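Local atomic coordinates of protein RIF2 (Saccharomyces cerevisiae, PDB entry 4BJ1), a protein that interacts with RIF1 and with the C-terminus of RAP1, and takes part in transcriptional silencing and in the regulation of telomere length. Residues A264-F269 against N303-K308. Sequence-based numbering, arbitrary orientation.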
loop_
_atom_site.group_PDB
_atom_site.type_symbol
_atom_site.label_atom_id
_atom_site.label_comp_id
_atom_site.label_asym_id
_atom_site.label_seq_id
_atom_site.Cartn_x
_atom_site.Cartn_y
_atom_site.Cartn_z
ATOM N N ALA A 264 8.195 -20.046 14.187
ATOM C CA ALA A 264 9.258 -20.878 13.599
ATOM C C ALA A 264 8.705 -22.182 13.026
ATOM O O ALA A 264 9.054 -22.550 11.900
ATOM C CB ALA A 264 10.332 -21.169 14.618
ATOM N N ILE A 265 7.822 -22.860 13.792
ATOM C CA ILE A 265 7.156 -24.114 13.409
ATOM C C ILE A 265 6.266 -23.856 12.181
ATOM O O ILE A 265 6.238 -24.676 11.262
ATOM C CB ILE A 265 6.360 -24.679 14.630
ATOM C CG1 ILE A 265 7.297 -25.366 15.636
ATOM C CG2 ILE A 265 5.213 -25.598 14.221
ATOM C CD1 ILE A 265 6.794 -25.357 17.011
ATOM N N PHE A 266 5.573 -22.696 12.161
ATOM C CA PHE A 266 4.702 -22.304 11.061
ATOM C C PHE A 266 5.529 -22.200 9.801
ATOM O O PHE A 266 5.127 -22.736 8.772
ATOM C CB PHE A 266 3.986 -20.974 11.366
ATOM C CG PHE A 266 2.899 -20.616 10.376
ATOM C CD1 PHE A 266 3.188 -19.871 9.235
ATOM C CD2 PHE A 266 1.579 -21.004 10.597
ATOM C CE1 PHE A 266 2.192 -19.567 8.308
ATOM C CE2 PHE A 266 0.572 -20.672 9.679
ATOM C CZ PHE A 266 0.889 -19.954 8.542
ATOM N N PHE A 267 6.712 -21.561 9.898
ATOM C CA PHE A 267 7.630 -21.363 8.781
ATOM C C PHE A 267 8.208 -22.672 8.257
ATOM O O PHE A 267 8.416 -22.785 7.046
ATOM C CB PHE A 267 8.721 -20.341 9.142
ATOM C CG PHE A 267 8.374 -18.915 8.758
ATOM C CD1 PHE A 267 7.311 -18.248 9.364
ATOM C CD2 PHE A 267 9.098 -18.248 7.773
ATOM C CE1 PHE A 267 6.967 -16.952 8.976
ATOM C CE2 PHE A 267 8.760 -16.951 7.397
ATOM C CZ PHE A 267 7.698 -16.314 8.001
ATOM N N GLU A 268 8.420 -23.681 9.143
ATOM C CA GLU A 268 8.916 -24.995 8.730
ATOM C C GLU A 268 7.903 -25.617 7.773
ATOM O O GLU A 268 8.308 -26.168 6.752
ATOM C CB GLU A 268 9.210 -25.919 9.925
ATOM N N PHE A 269 6.590 -25.454 8.047
ATOM C CA PHE A 269 5.533 -25.942 7.158
ATOM C C PHE A 269 5.595 -25.225 5.802
ATOM O O PHE A 269 5.423 -25.877 4.778
ATOM C CB PHE A 269 4.142 -25.787 7.807
ATOM C CG PHE A 269 2.950 -25.989 6.888
ATOM C CD1 PHE A 269 2.513 -27.270 6.556
ATOM C CD2 PHE A 269 2.270 -24.899 6.352
ATOM C CE1 PHE A 269 1.414 -27.455 5.710
ATOM C CE2 PHE A 269 1.162 -25.088 5.524
ATOM C CZ PHE A 269 0.747 -26.366 5.205
ATOM N N ASN A 303 1.495 -17.213 20.510
ATOM C CA ASN A 303 0.681 -18.325 20.979
ATOM C C ASN A 303 -0.435 -18.859 20.074
ATOM O O ASN A 303 -0.790 -20.027 20.226
ATOM C CB ASN A 303 0.051 -17.936 22.334
ATOM C CG ASN A 303 0.992 -17.235 23.298
ATOM O OD1 ASN A 303 2.092 -17.714 23.606
ATOM N ND2 ASN A 303 0.586 -16.071 23.785
ATOM N N ARG A 304 -1.018 -18.053 19.191
ATOM C CA ARG A 304 -2.151 -18.547 18.405
ATOM C C ARG A 304 -1.855 -18.940 16.956
ATOM O O ARG A 304 -2.671 -19.669 16.395
ATOM C CB ARG A 304 -3.316 -17.543 18.434
ATOM C CG ARG A 304 -4.007 -17.400 19.792
ATOM C CD ARG A 304 -5.517 -17.253 19.656
ATOM N NE ARG A 304 -6.171 -18.511 19.267
ATOM C CZ ARG A 304 -6.700 -18.760 18.067
ATOM N NH1 ARG A 304 -6.669 -17.836 17.114
ATOM N NH2 ARG A 304 -7.275 -19.931 17.820
ATOM N N LEU A 305 -0.748 -18.461 16.334
ATOM C CA LEU A 305 -0.420 -18.760 14.922
ATOM C C LEU A 305 0.077 -20.176 14.728
ATOM O O LEU A 305 1.215 -20.478 15.070
ATOM C CB LEU A 305 0.599 -17.756 14.348
ATOM C CG LEU A 305 0.873 -17.764 12.829
ATOM C CD1 LEU A 305 -0.390 -17.478 12.020
ATOM C CD2 LEU A 305 1.879 -16.704 12.464
ATOM N N THR A 306 -0.784 -21.050 14.194
ATOM C CA THR A 306 -0.481 -22.449 13.885
ATOM C C THR A 306 -1.137 -22.785 12.562
ATOM O O THR A 306 -2.000 -22.036 12.113
ATOM C CB THR A 306 -0.958 -23.398 14.985
ATOM O OG1 THR A 306 -2.325 -23.153 15.288
ATOM C CG2 THR A 306 -0.112 -23.327 16.234
ATOM N N ILE A 307 -0.746 -23.903 11.925
ATOM C CA ILE A 307 -1.358 -24.276 10.645
ATOM C C ILE A 307 -2.764 -24.829 10.888
ATOM O O ILE A 307 -3.618 -24.728 10.011
ATOM C CB ILE A 307 -0.472 -25.165 9.740
ATOM C CG1 ILE A 307 -0.258 -26.557 10.326
ATOM C CG2 ILE A 307 0.852 -24.462 9.428
ATOM C CD1 ILE A 307 0.144 -27.543 9.323
ATOM N N LYS A 308 -3.017 -25.321 12.115
ATOM C CA LYS A 308 -4.319 -25.814 12.554
ATOM C C LYS A 308 -5.290 -24.653 12.873
ATOM O O LYS A 308 -6.493 -24.893 12.957
ATOM C CB LYS A 308 -4.163 -26.768 13.752
#
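The ring of Phe-266 carries Leu-305 over one face, where Leu-305 CG lies 4.0 Å from Phe-266 CD2, while the backbone of Thr-306 lies at the ring's edge, close to its plane, with Phe-266 CE2 3.8 Å from Thr-306 O. Ile-307 reaches the same ring obliquely, its CG2 methyl 3.7 Å from Phe-266 CD2. From 303-308, Ile-307 is the residue that meets the Phe-269 ring: its CD1 sits over one face in a CH-pi contact, 3.9 Å from the ring centroid and 23° off the normal, displaced toward the CD1-CE1 side. The other branch, Ile-307 CG2, meets Phe-269 on its CG-CD2 side, so one isoleucine spans both phenylalanines. Its first torsion (chi1 68°) places CG1 between the backbone N and the carbonyl carbon, and a near-anti chi2 of 159° carries CD1 out over the CD1-CE1 side, with CG2 left on the CG-CD2 side. Tyr-279 meets that ring edge-to-face, and Phe-266 packs on Leu-280 and Ala-283 of the same helix, 276-290. With an alanine at Phe-269 the CH-pi contact of Ile-307 CD1 would probably be lost, and with it this edge-to-face partner of Tyr-279. The contact lies within the AAA+ lid domain, where the chain leaving helix 294-304 passes along helix 262-272; a weak hydrogen bond from Asn-262 to Leu-305 O adds a polar tie near the start of that helix. Between the two segments themselves there is no hydrogen bond or salt bridge: dispersion and CH-pi packing hold the loop after helix 294-304 against helix 262-272, with Phe-266 and Leu-305 buried and Ile-307 at the exposed margin.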